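Local coordinates for protein flavin prenyltransferase UbiX (Methanocaldococcus jannaschii, PDB 6M8V) that probably transfers a dimethylallyl group from dimethylallyl monophosphate to the N5 and C6 atoms of flavin mononucleotide, making the prenylated cofactor used by UbiD decarboxylases, at residues V167-G172 with F178-T183; A16-E21 with D158-V163; E130-L135 with A140-P145; E28-I33 with S67-G72. All blocks are in the same frame, centred on the assembly; numbering follows the deposited sequence.

Interaction 1 (V167-G172 with F178-T183); sequences VLDILG and FKRWGT. With FMN (flavin mononucleotide), chain B.
Asp169 and Arg180 meet in a two-pronged, end-on salt bridge that ties the last turns of helix 156-171 to the C-terminal tail. Arg180 NH2 donates to Asp169 OD1 at 3.0 Å, nearly straight at 163°, and takes the syn lone pair of that oxygen. The second prong, Arg180 NH1 to Asp169 OD2, is as short (3.0 Å) but approaches OD2 on its syn side out of the carboxylate plane, the two groups being turned 36° apart. Arg180 gets there with a chain extended from CG to NE. The ring of Phe178 presents its edge to the same carboxylate, CZ lying 3.4 Å from Asp169 OD2 and close to the ring plane, a placement that suits the slightly positive rim of the ring. Phe178 is also held edge-to-face by Phe162. Further out, Asp169 OD2 makes a second salt bridge to Arg166, a probable dimethylallyl phosphate ligand, and Arg180 NH2 is also bonded to Asn175 O. Beyond the bridge, the C7M methyl of the flavin lies over one face of Trp181, toward the rim, 3.3 Å from Trp181 CH2, while Trp181 NE1 donates to Ser67 O of the second subunit. With an asparagine in place of Asp169, Arg180 and Arg166 are likely to lose their shared negative charge, and the Arg180 guanidinium to be freer to turn. One buried carboxylate between two arginines is likely to stay ionised, and this charge pairing couples the probable phosphate-binding Arg166 to the tail that covers the dimethylbenzene end of the flavin.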
loop_
_atom_site.group_PDB
_atom_site.type_symbol
_atom_site.label_atom_id
_atom_site.label_comp_id
_atom_site.label_asym_id
_atom_site.label_seq_id
_atom_site.Cartn_x
_atom_site.Cartn_y
_atom_site.Cartn_z
ATOM N N VAL A 167 17.072 20.923 20.841
ATOM C CA VAL A 167 16.330 19.944 21.631
ATOM C C VAL A 167 15.497 20.645 22.696
ATOM O O VAL A 167 14.318 20.325 22.891
ATOM C CB VAL A 167 17.287 18.911 22.252
ATOM C CG1 VAL A 167 16.554 18.076 23.295
ATOM C CG2 VAL A 167 17.874 18.026 21.176
ATOM N N LEU A 168 16.088 21.618 23.393
ATOM C CA LEU A 168 15.322 22.375 24.380
ATOM C C LEU A 168 14.186 23.144 23.718
ATOM O O LEU A 168 13.092 23.258 24.284
ATOM C CB LEU A 168 16.240 23.326 25.154
ATOM C CG LEU A 168 17.326 22.699 26.035
ATOM C CD1 LEU A 168 18.089 23.769 26.814
ATOM C CD2 LEU A 168 16.736 21.663 26.979
ATOM N N ASP A 169 14.426 23.683 22.519
ATOM C CA ASP A 169 13.350 24.323 21.762
ATOM C C ASP A 169 12.154 23.390 21.598
ATOM O O ASP A 169 11.012 23.775 21.869
ATOM C CB ASP A 169 13.860 24.775 20.391
ATOM C CG ASP A 169 14.811 25.953 20.478
ATOM O OD1 ASP A 169 14.800 26.650 21.513
ATOM O OD2 ASP A 169 15.557 26.192 19.502
ATOM N N ILE A 170 12.406 22.153 21.154
ATOM C CA ILE A 170 11.338 21.172 20.959
ATOM C C ILE A 170 10.668 20.823 22.283
ATOM O O ILE A 170 9.458 20.573 22.334
ATOM C CB ILE A 170 11.900 19.914 20.261
ATOM C CG1 ILE A 170 12.388 20.253 18.852
ATOM C CG2 ILE A 170 10.857 18.822 20.189
ATOM C CD1 ILE A 170 11.262 20.586 17.885
ATOM N N LEU A 171 11.436 20.800 23.373
ATOM C CA LEU A 171 10.870 20.526 24.687
ATOM C C LEU A 171 10.041 21.685 25.224
ATOM O O LEU A 171 9.339 21.509 26.224
ATOM C CB LEU A 171 11.994 20.190 25.673
ATOM C CG LEU A 171 12.717 18.864 25.432
ATOM C CD1 LEU A 171 14.063 18.843 26.133
ATOM C CD2 LEU A 171 11.855 17.706 25.896
ATOM N N GLY A 172 10.096 22.853 24.588
ATOM C CA GLY A 172 9.423 24.019 25.123
ATOM C C GLY A 172 10.180 24.727 26.220
ATOM O O GLY A 172 9.571 25.446 27.018
ATOM N N PHE A 178 22.326 29.093 21.610
ATOM C CA PHE A 178 22.914 29.319 20.298
ATOM C C PHE A 178 22.396 30.629 19.727
ATOM O O PHE A 178 21.330 31.121 20.110
ATOM C CB PHE A 178 22.628 28.153 19.332
ATOM C CG PHE A 178 21.162 27.940 19.034
ATOM C CD1 PHE A 178 20.606 28.411 17.853
ATOM C CD2 PHE A 178 20.348 27.253 19.924
ATOM C CE1 PHE A 178 19.264 28.211 17.571
ATOM C CE2 PHE A 178 19.004 27.054 19.650
ATOM C CZ PHE A 178 18.463 27.531 18.472
ATOM N N LYS A 179 23.178 31.201 18.815
ATOM C CA LYS A 179 22.766 32.404 18.099
ATOM C C LYS A 179 21.732 32.017 17.049
ATOM O O LYS A 179 22.057 31.342 16.068
ATOM C CB LYS A 179 23.975 33.084 17.464
ATOM C CG LYS A 179 25.108 33.360 18.437
ATOM C CD LYS A 179 26.363 33.824 17.715
ATOM C CE LYS A 179 27.478 34.141 18.702
ATOM N NZ LYS A 179 27.074 35.192 19.676
ATOM N N ARG A 180 20.488 32.436 17.257
ATOM C CA ARG A 180 19.396 32.024 16.392
ATOM C C ARG A 180 19.524 32.691 15.022
ATOM O O ARG A 180 20.396 33.534 14.785
ATOM C CB ARG A 180 18.059 32.331 17.061
ATOM C CG ARG A 180 17.885 31.574 18.365
ATOM C CD ARG A 180 16.546 31.839 19.022
ATOM N NE ARG A 180 16.453 31.148 20.306
ATOM C CZ ARG A 180 16.070 29.883 20.449
ATOM N NH1 ARG A 180 15.737 29.163 19.384
ATOM N NH2 ARG A 180 16.016 29.336 21.655
ATOM N N TRP A 181 18.639 32.292 14.104
ATOM C CA TRP A 181 18.775 32.701 12.709
ATOM C C TRP A 181 18.676 34.217 12.560
ATOM O O TRP A 181 19.496 34.841 11.876
ATOM C CB TRP A 181 17.722 31.990 11.859
ATOM C CG TRP A 181 17.376 32.672 10.566
ATOM C CD1 TRP A 181 16.122 32.916 10.087
ATOM C CD2 TRP A 181 18.287 33.186 9.582
ATOM N NE1 TRP A 181 16.194 33.551 8.873
ATOM C CE2 TRP A 181 17.511 33.731 8.543
ATOM C CE3 TRP A 181 19.682 33.240 9.481
ATOM C CZ2 TRP A 181 18.081 34.325 7.423
ATOM C CZ3 TRP A 181 20.245 33.841 8.374
ATOM C CH2 TRP A 181 19.445 34.376 7.358
ATOM N N GLY A 182 17.697 34.835 13.218
ATOM C CA GLY A 182 17.594 36.284 13.188
ATOM C C GLY A 182 18.724 36.985 13.922
ATOM O O GLY A 182 18.738 38.216 14.020
ATOM N N THR A 183 19.676 36.201 14.428
ATOM C CA THR A 183 20.805 36.674 15.227
ATOM C C THR A 183 20.314 37.407 16.468
ATOM O O THR A 183 19.784 36.784 17.390
ATOM C CB THR A 183 21.753 37.589 14.413
ATOM O OG1 THR A 183 21.068 38.792 14.039
ATOM C CG2 THR A 183 22.246 36.876 13.159
HETATM N N1 FMN B . 16.287 24.909 3.927
HETATM C C2 FMN B . 16.543 23.631 4.376
HETATM O O2 FMN B . 15.850 22.729 3.934
HETATM N N3 FMN B . 17.548 23.363 5.299
HETATM C C4 FMN B . 18.317 24.421 5.767
HETATM O O4 FMN B . 19.232 24.261 6.579
HETATM C C4A FMN B . 18.059 25.707 5.314
HETATM N N5 FMN B . 18.830 26.733 5.798
HETATM C C5A FMN B . 18.596 28.012 5.364
HETATM C C6 FMN B . 19.390 29.026 5.865
HETATM C C7 FMN B . 19.174 30.325 5.448
HETATM C C7M FMN B . 20.040 31.411 5.992
HETATM C C8 FMN B . 18.171 30.610 4.531
HETATM C C8M FMN B . 17.962 32.026 4.092
HETATM C C9 FMN B . 17.371 29.590 4.025
HETATM C C9A FMN B . 17.585 28.282 4.444
HETATM N N10 FMN B . 16.806 27.251 3.951
HETATM C C10 FMN B . 17.044 25.961 4.395
HETATM C "C1'" FMN B . 15.699 27.531 2.965
HETATM C "C2'" FMN B . 16.072 27.145 1.539
HETATM O "O2'" FMN B . 17.173 27.915 1.109
HETATM C "C3'" FMN B . 14.917 27.370 0.575
HETATM O "O3'" FMN B . 13.965 26.335 0.715
HETATM C "C4'" FMN B . 15.413 27.474 -0.867
HETATM O "O4'" FMN B . 14.310 27.642 -1.727
HETATM C "C5'" FMN B . 16.232 26.270 -1.325
HETATM O "O5'" FMN B . 16.435 26.367 -2.722
HETATM P P FMN B . 17.627 25.577 -3.472
HETATM O O1P FMN B . 18.945 26.107 -2.985
HETATM O O2P FMN B . 17.531 24.113 -3.112
HETATM O O3P FMN B . 17.498 25.753 -4.964
#

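Interaction 2 (A16-E21 with D158-V163)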
loop_
_atom_site.group_PDB
_atom_site.type_symbol
_atom_site.label_atom_id
_atom_site.label_comp_id
_atom_site.label_asym_id
_atom_site.label_seq_id
_atom_site.Cartn_x
_atom_site.Cartn_y
_atom_site.Cartn_z
ATOM N N ALA A 16 24.339 14.019 24.726
ATOM C CA ALA A 16 23.583 13.655 25.920
ATOM C C ALA A 16 24.180 14.295 27.168
ATOM O O ALA A 16 23.445 14.734 28.061
ATOM C CB ALA A 16 23.532 12.135 26.067
ATOM N N LYS A 17 25.510 14.353 27.247
ATOM C CA LYS A 17 26.156 14.978 28.396
ATOM C C LYS A 17 25.787 16.454 28.488
ATOM O O LYS A 17 25.386 16.940 29.551
ATOM C CB LYS A 17 27.675 14.797 28.307
ATOM C CG LYS A 17 28.466 15.436 29.460
ATOM C CD LYS A 17 29.970 15.300 29.236
ATOM C CE LYS A 17 30.786 15.968 30.346
ATOM N NZ LYS A 17 30.515 17.432 30.465
ATOM N N ARG A 18 25.891 17.177 27.368
ATOM C CA ARG A 18 25.560 18.598 27.368
ATOM C C ARG A 18 24.084 18.833 27.676
ATOM O O ARG A 18 23.742 19.760 28.419
ATOM C CB ARG A 18 25.933 19.224 26.026
ATOM C CG ARG A 18 25.651 20.720 25.929
ATOM C CD ARG A 18 26.453 21.527 26.958
ATOM N NE ARG A 18 27.818 21.030 27.119
ATOM C CZ ARG A 18 28.804 21.251 26.253
ATOM N NH1 ARG A 18 28.585 21.965 25.154
ATOM N NH2 ARG A 18 30.013 20.754 26.484
ATOM N N LEU A 19 23.194 18.013 27.107
ATOM C CA LEU A 19 21.771 18.163 27.403
ATOM C C LEU A 19 21.489 17.961 28.888
ATOM O O LEU A 19 20.673 18.680 29.477
ATOM C CB LEU A 19 20.946 17.180 26.566
ATOM C CG LEU A 19 19.451 17.096 26.901
ATOM C CD1 LEU A 19 18.739 18.406 26.580
ATOM C CD2 LEU A 19 18.774 15.924 26.176
ATOM N N LEU A 20 22.157 16.986 29.509
ATOM C CA LEU A 20 21.911 16.698 30.920
ATOM C C LEU A 20 22.331 17.858 31.813
ATOM O O LEU A 20 21.687 18.122 32.835
ATOM C CB LEU A 20 22.647 15.427 31.337
ATOM C CG LEU A 20 22.006 14.088 30.984
ATOM C CD1 LEU A 20 23.035 12.990 31.124
ATOM C CD2 LEU A 20 20.815 13.813 31.874
ATOM N N GLU A 21 23.412 18.559 31.457
ATOM C CA GLU A 21 23.856 19.639 32.332
ATOM C C GLU A 21 23.056 20.920 32.124
ATOM O O GLU A 21 22.796 21.638 33.095
ATOM C CB GLU A 21 25.358 19.900 32.167
ATOM C CG GLU A 21 25.884 20.000 30.752
ATOM C CD GLU A 21 27.388 19.768 30.698
ATOM O OE1 GLU A 21 27.883 18.914 31.467
ATOM O OE2 GLU A 21 28.078 20.444 29.902
ATOM N N ASP A 158 30.375 25.057 20.307
ATOM C CA ASP A 158 29.285 25.798 19.675
ATOM C C ASP A 158 28.382 24.883 18.857
ATOM O O ASP A 158 27.175 25.127 18.751
ATOM C CB ASP A 158 29.839 26.896 18.769
ATOM C CG ASP A 158 30.438 28.055 19.540
ATOM O OD1 ASP A 158 30.052 28.274 20.709
ATOM O OD2 ASP A 158 31.295 28.752 18.959
ATOM N N ILE A 159 28.952 23.845 18.251
ATOM C CA ILE A 159 28.144 22.893 17.504
ATOM C C ILE A 159 27.271 22.085 18.453
ATOM O O ILE A 159 26.073 21.899 18.206
ATOM C CB ILE A 159 29.058 21.999 16.650
ATOM C CG1 ILE A 159 29.750 22.846 15.576
ATOM C CG2 ILE A 159 28.270 20.849 16.042
ATOM C CD1 ILE A 159 30.572 22.052 14.605
ATOM N N ILE A 160 27.845 21.623 19.570
ATOM C CA ILE A 160 27.084 20.834 20.536
ATOM C C ILE A 160 25.958 21.663 21.142
ATOM O O ILE A 160 24.854 21.160 21.381
ATOM C CB ILE A 160 28.015 20.271 21.626
ATOM C CG1 ILE A 160 29.237 19.604 20.997
ATOM C CG2 ILE A 160 27.264 19.291 22.518
ATOM C CD1 ILE A 160 28.893 18.495 20.033
ATOM N N ASN A 161 26.214 22.948 21.397
ATOM C CA ASN A 161 25.202 23.789 22.025
ATOM C C ASN A 161 24.075 24.140 21.060
ATOM O O ASN A 161 22.942 24.373 21.495
ATOM C CB ASN A 161 25.844 25.062 22.582
ATOM C CG ASN A 161 26.623 24.809 23.859
ATOM O OD1 ASN A 161 26.389 23.821 24.551
ATOM N ND2 ASN A 161 27.550 25.706 24.179
ATOM N N PHE A 162 24.363 24.202 19.759
ATOM C CA PHE A 162 23.290 24.375 18.783
ATOM C C PHE A 162 22.327 23.194 18.824
ATOM O O PHE A 162 21.106 23.371 18.932
ATOM C CB PHE A 162 23.868 24.541 17.374
ATOM C CG PHE A 162 22.817 24.615 16.295
ATOM C CD1 PHE A 162 22.292 25.835 15.908
ATOM C CD2 PHE A 162 22.344 23.462 15.678
ATOM C CE1 PHE A 162 21.323 25.909 14.929
ATOM C CE2 PHE A 162 21.371 23.528 14.702
ATOM C CZ PHE A 162 20.860 24.755 14.325
ATOM N N VAL A 163 22.865 21.977 18.727
ATOM C CA VAL A 163 22.032 20.778 18.734
ATOM C C VAL A 163 21.211 20.704 20.017
ATOM O O VAL A 163 20.002 20.442 19.987
ATOM C CB VAL A 163 22.903 19.524 18.549
ATOM C CG1 VAL A 163 22.059 18.259 18.695
ATOM C CG2 VAL A 163 23.607 19.557 17.188
#
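Asn161 OD1 receives the NH1 group of Arg18 at 2.9 Å, the one polar bond between helices 13-22 and 156-171 in these segments. The N-H points fairly straight at the oxygen (154°), which lies close to the guanidinium plane; seen from the amide, however, the donor stands above the carbonyl plane instead of on a lone pair, and the two flat groups are turned 59° apart. Arg18 comes to this position by folding: CG is anti to the backbone N (chi1 -179°), then the chain bends at chi2 and chi3, bringing CD to 3.3 Å from Asn161 OD1. Near the root of the side chain, Arg18 CB rests 3.8 Å from Ile160 CG2, and that same methyl lies over one face of the guanidinium. Glu21 of the same helix holds the inner nitrogen: Arg18 NE bonds Glu21 OE2 on its anti side at 2.9 Å, while Lys17 NZ reaches Glu21 OE1 at 3.2 Å, making a three-residue salt-bridge network. Were Arg18 a leucine, Glu21 OE2 would probably lose its arginine partner and Asn161 OD1 this donor. Deeper in, Leu19 packs on Val164, Val167 and Leu168, and Ile160 on Ile14 and Tyr15. The polar clasp thus borders an apolar seam between the first and last helices of the chain, packed side by side over one face of the parallel sheet, as in the Rossmann-like alpha/beta fold of the flavoprotein family.

Interaction 3 (E130-L135 with A140-P145); sequences ENMLKL and AIVMPP
Val142 is the bump of this contact, its two methyls pushing from strand 141-142 toward helix 126-137. CG1 lodges against the flank of Met132, 3.6 Å from SD and 3.8 Å from both CB and CG, so one methyl is lined by most of the thioether chain. The two side chains cross at about a right angle. An extended chi2 (-173°) sets CB, CG and SD of Met132 along the methyl. The other methyl, Val142 CG2, sits 3.5 Å from the backbone O of Met132 and borders Leu135 CB. One turn further along the helix, at Leu135, a smaller bump is supplied by Ala140: its CB stands 4.1 Å from Leu135 CB and 3.3 Å from Leu135 O. That carbonyl also accepts a bond from Ala140 N at 3.0 Å, pulling the chain in close as it leaves the helix. Ile117 of the neighbouring strand and Leu89 and Ile92 of helix 86-94 add to the same core. The contact joins the helix and the second strand of the beta-alpha-beta unit made with strand 114-119. Apart from the Ala140 to Leu135 bond it rests on buried apolar surfaces, so its hold comes from close fit and exclusion of water.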
loop_
_atom_site.group_PDB
_atom_site.type_symbol
_atom_site.label_atom_id
_atom_site.label_comp_id
_atom_site.label_asym_id
_atom_site.label_seq_id
_atom_site.Cartn_x
_atom_site.Cartn_y
_atom_site.Cartn_z
ATOM N N GLU A 130 12.792 4.144 6.884
ATOM C CA GLU A 130 11.420 3.698 7.100
ATOM C C GLU A 130 11.087 3.616 8.587
ATOM O O GLU A 130 9.950 3.894 8.992
ATOM C CB GLU A 130 11.191 2.349 6.422
ATOM C CG GLU A 130 9.719 2.024 6.199
ATOM C CD GLU A 130 9.100 1.276 7.368
ATOM O OE1 GLU A 130 9.806 0.445 7.978
ATOM O OE2 GLU A 130 7.910 1.515 7.673
ATOM N N ASN A 131 12.050 3.222 9.417
ATOM C CA ASN A 131 11.798 3.200 10.856
ATOM C C ASN A 131 11.566 4.612 11.380
ATOM O O ASN A 131 10.675 4.838 12.203
ATOM C CB ASN A 131 12.962 2.523 11.589
ATOM C CG ASN A 131 12.972 1.012 11.400
ATOM O OD1 ASN A 131 11.948 0.419 11.073
ATOM N ND2 ASN A 131 14.127 0.385 11.617
ATOM N N MET A 132 12.332 5.585 10.880
ATOM C CA MET A 132 12.115 6.977 11.273
ATOM C C MET A 132 10.785 7.507 10.758
ATOM O O MET A 132 10.061 8.198 11.485
ATOM C CB MET A 132 13.265 7.849 10.769
ATOM C CG MET A 132 14.580 7.615 11.508
ATOM S SD MET A 132 15.859 8.798 11.017
ATOM C CE MET A 132 16.711 7.854 9.757
ATOM N N LEU A 133 10.451 7.202 9.500
ATOM C CA LEU A 133 9.195 7.674 8.931
ATOM C C LEU A 133 8.002 7.158 9.727
ATOM O O LEU A 133 7.088 7.922 10.067
ATOM C CB LEU A 133 9.095 7.241 7.468
ATOM C CG LEU A 133 7.790 7.548 6.733
ATOM C CD1 LEU A 133 7.512 9.055 6.734
ATOM C CD2 LEU A 133 7.822 6.983 5.299
ATOM N N LYS A 134 7.994 5.858 10.031
ATOM C CA LYS A 134 6.919 5.278 10.831
ATOM C C LYS A 134 6.748 6.017 12.154
ATOM O O LYS A 134 5.627 6.362 12.545
ATOM C CB LYS A 134 7.189 3.791 11.081
ATOM C CG LYS A 134 6.090 3.077 11.880
ATOM C CD LYS A 134 6.357 1.576 11.949
ATOM C CE LYS A 134 5.458 0.876 12.947
ATOM N NZ LYS A 134 5.793 -0.584 13.083
ATOM N N LEU A 135 7.855 6.279 12.853
ATOM C CA LEU A 135 7.767 6.923 14.161
ATOM C C LEU A 135 7.334 8.376 14.031
ATOM O O LEU A 135 6.511 8.855 14.818
ATOM C CB LEU A 135 9.110 6.819 14.883
ATOM C CG LEU A 135 9.419 5.398 15.370
ATOM C CD1 LEU A 135 10.843 5.276 15.913
ATOM C CD2 LEU A 135 8.403 4.993 16.414
ATOM N N ALA A 140 6.175 11.009 16.913
ATOM C CA ALA A 140 7.505 11.207 17.464
ATOM C C ALA A 140 8.235 12.294 16.684
ATOM O O ALA A 140 8.001 12.490 15.492
ATOM C CB ALA A 140 8.303 9.902 17.428
ATOM N N ILE A 141 9.116 13.009 17.374
ATOM C CA ILE A 141 9.938 14.046 16.765
ATOM C C ILE A 141 11.281 13.422 16.406
ATOM O O ILE A 141 12.103 13.142 17.283
ATOM C CB ILE A 141 10.102 15.257 17.695
ATOM C CG1 ILE A 141 8.746 15.933 17.938
ATOM C CG2 ILE A 141 11.071 16.266 17.097
ATOM C CD1 ILE A 141 8.211 15.772 19.341
ATOM N N VAL A 142 11.507 13.196 15.119
ATOM C CA VAL A 142 12.699 12.501 14.650
ATOM C C VAL A 142 13.753 13.555 14.345
ATOM O O VAL A 142 13.599 14.360 13.422
ATOM C CB VAL A 142 12.400 11.629 13.425
ATOM C CG1 VAL A 142 13.684 11.012 12.901
ATOM C CG2 VAL A 142 11.386 10.542 13.788
ATOM N N MET A 143 14.839 13.538 15.112
ATOM C CA MET A 143 15.762 14.665 15.178
ATOM C C MET A 143 17.210 14.180 15.200
ATOM O O MET A 143 17.904 14.315 16.208
ATOM C CB MET A 143 15.454 15.502 16.421
ATOM C CG MET A 143 15.875 16.930 16.327
ATOM S SD MET A 143 15.386 17.794 17.820
ATOM C CE MET A 143 15.819 19.466 17.357
ATOM N N PRO A 144 17.693 13.629 14.090
ATOM C CA PRO A 144 19.127 13.286 14.019
ATOM C C PRO A 144 19.979 14.518 14.262
ATOM O O PRO A 144 19.633 15.621 13.810
ATOM C CB PRO A 144 19.307 12.755 12.585
ATOM C CG PRO A 144 18.054 13.120 11.853
ATOM C CD PRO A 144 16.968 13.239 12.870
ATOM N N PRO A 145 21.090 14.377 14.983
ATOM C CA PRO A 145 21.922 15.553 15.287
ATOM C C PRO A 145 22.636 16.065 14.048
ATOM O O PRO A 145 23.711 15.580 13.687
ATOM C CB PRO A 145 22.905 15.030 16.342
ATOM C CG PRO A 145 23.011 13.551 16.062
ATOM C CD PRO A 145 21.652 13.127 15.530
#

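Interaction 4 (E28-I33 with S67-G72). With PO4 (phosphate ion), chain C.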
loop_
_atom_site.group_PDB
_atom_site.type_symbol
_atom_site.label_atom_id
_atom_site.label_comp_id
_atom_site.label_asym_id
_atom_site.label_seq_id
_atom_site.Cartn_x
_atom_site.Cartn_y
_atom_site.Cartn_z
ATOM N N GLU A 28 13.036 17.948 36.175
ATOM C CA GLU A 28 13.264 16.662 36.825
ATOM C C GLU A 28 13.678 15.666 35.751
ATOM O O GLU A 28 12.887 15.333 34.862
ATOM C CB GLU A 28 12.013 16.191 37.562
ATOM C CG GLU A 28 12.248 14.970 38.448
ATOM C CD GLU A 28 10.959 14.353 38.961
ATOM O OE1 GLU A 28 10.975 13.162 39.345
ATOM O OE2 GLU A 28 9.929 15.058 38.976
ATOM N N VAL A 29 14.914 15.192 35.825
ATOM C CA VAL A 29 15.510 14.389 34.769
ATOM C C VAL A 29 15.705 12.972 35.287
ATOM O O VAL A 29 16.376 12.760 36.305
ATOM C CB VAL A 29 16.839 14.992 34.290
ATOM C CG1 VAL A 29 17.513 14.063 33.294
ATOM C CG2 VAL A 29 16.598 16.367 33.676
ATOM N N ASN A 30 15.111 12.007 34.591
ATOM C CA ASN A 30 15.390 10.595 34.810
ATOM C C ASN A 30 16.287 10.091 33.687
ATOM O O ASN A 30 16.063 10.403 32.514
ATOM C CB ASN A 30 14.099 9.777 34.871
ATOM C CG ASN A 30 13.270 10.085 36.105
ATOM O OD1 ASN A 30 13.326 11.188 36.643
ATOM N ND2 ASN A 30 12.492 9.109 36.557
ATOM N N LEU A 31 17.310 9.326 34.054
ATOM C CA LEU A 31 18.360 8.927 33.129
ATOM C C LEU A 31 18.436 7.413 33.034
ATOM O O LEU A 31 18.380 6.713 34.050
ATOM C CB LEU A 31 19.713 9.487 33.572
ATOM C CG LEU A 31 20.967 9.184 32.750
ATOM C CD1 LEU A 31 20.871 9.764 31.344
ATOM C CD2 LEU A 31 22.183 9.736 33.469
ATOM N N ILE A 32 18.550 6.916 31.805
ATOM C CA ILE A 32 18.830 5.511 31.532
ATOM C C ILE A 32 19.975 5.456 30.531
ATOM O O ILE A 32 19.971 6.193 29.539
ATOM C CB ILE A 32 17.598 4.767 30.980
ATOM C CG1 ILE A 32 16.336 5.136 31.763
ATOM C CG2 ILE A 32 17.834 3.261 31.006
ATOM C CD1 ILE A 32 15.042 4.761 31.055
ATOM N N ILE A 33 20.951 4.589 30.790
ATOM C CA ILE A 33 22.124 4.433 29.934
ATOM C C ILE A 33 22.259 2.955 29.596
ATOM O O ILE A 33 22.371 2.117 30.500
ATOM C CB ILE A 33 23.406 4.961 30.606
ATOM C CG1 ILE A 33 23.213 6.407 31.072
ATOM C CG2 ILE A 33 24.588 4.872 29.653
ATOM C CD1 ILE A 33 24.373 6.959 31.892
ATOM N N SER A 67 11.533 -0.658 37.619
ATOM C CA SER A 67 11.556 0.789 37.736
ATOM C C SER A 67 10.139 1.344 37.589
ATOM O O SER A 67 9.317 0.782 36.859
ATOM C CB SER A 67 12.476 1.388 36.673
ATOM O OG SER A 67 12.127 2.729 36.377
ATOM N N PRO A 68 9.811 2.426 38.298
ATOM C CA PRO A 68 8.482 3.033 38.116
ATOM C C PRO A 68 8.228 3.522 36.700
ATOM O O PRO A 68 7.068 3.578 36.271
ATOM C CB PRO A 68 8.473 4.186 39.133
ATOM C CG PRO A 68 9.914 4.393 39.526
ATOM C CD PRO A 68 10.565 3.052 39.400
ATOM N N LEU A 69 9.280 3.866 35.954
ATOM C CA LEU A 69 9.108 4.325 34.581
ATOM C C LEU A 69 8.477 3.269 33.684
ATOM O O LEU A 69 7.855 3.623 32.678
ATOM C CB LEU A 69 10.457 4.747 33.998
ATOM C CG LEU A 69 11.190 5.866 34.730
ATOM C CD1 LEU A 69 12.489 6.194 34.019
ATOM C CD2 LEU A 69 10.302 7.093 34.830
ATOM N N ALA A 70 8.607 1.990 34.031
ATOM C CA ALA A 70 8.208 0.889 33.167
ATOM C C ALA A 70 6.702 0.668 33.115
ATOM O O ALA A 70 6.265 -0.362 32.592
ATOM C CB ALA A 70 8.895 -0.403 33.614
ATOM N N SER A 71 5.901 1.597 33.627
ATOM C CA SER A 71 4.453 1.460 33.586
ATOM C C SER A 71 3.816 2.783 33.197
ATOM O O SER A 71 4.253 3.848 33.645
ATOM C CB SER A 71 3.895 1.012 34.933
ATOM O OG SER A 71 2.490 1.192 34.977
ATOM N N GLY A 72 2.773 2.703 32.367
ATOM C CA GLY A 72 2.021 3.890 32.002
ATOM C C GLY A 72 1.229 4.485 33.144
ATOM O O GLY A 72 0.819 5.648 33.059
HETATM P P PO4 C . 0.798 -0.378 32.211
HETATM O O1 PO4 C . 1.912 -0.678 33.188
HETATM O O2 PO4 C . -0.514 -0.212 32.945
HETATM O O3 PO4 C . 1.104 0.902 31.465
HETATM O O4 PO4 C . 0.692 -1.529 31.238
#
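Leu69 pushes its side chain from the 67-72 loop toward strand 28-33, where Asn30 and Ile32 receive it. Its CB carries the chain away from the loop backbone, with CG anti to the carbonyl carbon (chi1 -59°). At the branch point, CG already lies 3.9 Å from Asn30 ND2. CD2 comes closest to the amide, 3.4 Å from Asn30 ND2. CD1 is set against the aliphatic root of Asn30, 4.0 Å from CB, and meets Ile32 CD1 tip to tip at 4.2 Å. Tyr60 of strand 58-61, Ile4 of strand 2-7 and Val104 of helix 100-110 also touch Leu69. The loop is shaped by an ST turn, Ser67 OG accepting from Leu69 N at 3.1 Å. Further along, Ser71 OG bonds O1 of a phosphate ion, probably from the crystallisation liquor, at 2.7 Å and Gly72 N bonds its O3 at 2.6 Å; Lys110 of the same chain and Tyr150 of the sixth subunit, a predicted dimethylallyl phosphate ligand, also bond the ion. Leu69 thus packs the loop on strand 28-33 by apolar contact, while two or three residues further on a serine hydroxyl and a backbone N-H hold the anion, perhaps marking where the substrate phosphate sits.

Along the chain, interaction 4 comes before interaction 3, both fall between the two halves of interaction 2, and interaction 1 follows last. Interactions 1 and 2 share helix 156-171, their centres 12 Å apart, and touch through Leu168 on Leu19. Interaction 3 lies about 20 Å from each, centre to centre, yet Met143 reaches Ile170 and Pro145 reaches Val163. Interaction 4, about 21 Å from interaction 2 between centres, meets it where Leu20 packs on Val29 and Leu31. Interactions 3 and 4 do not touch but reach the same parallel sheet. The sheet and its helices thus carry a tail and a loop into an intersubunit flavin site and what is probably the place of the substrate phosphate.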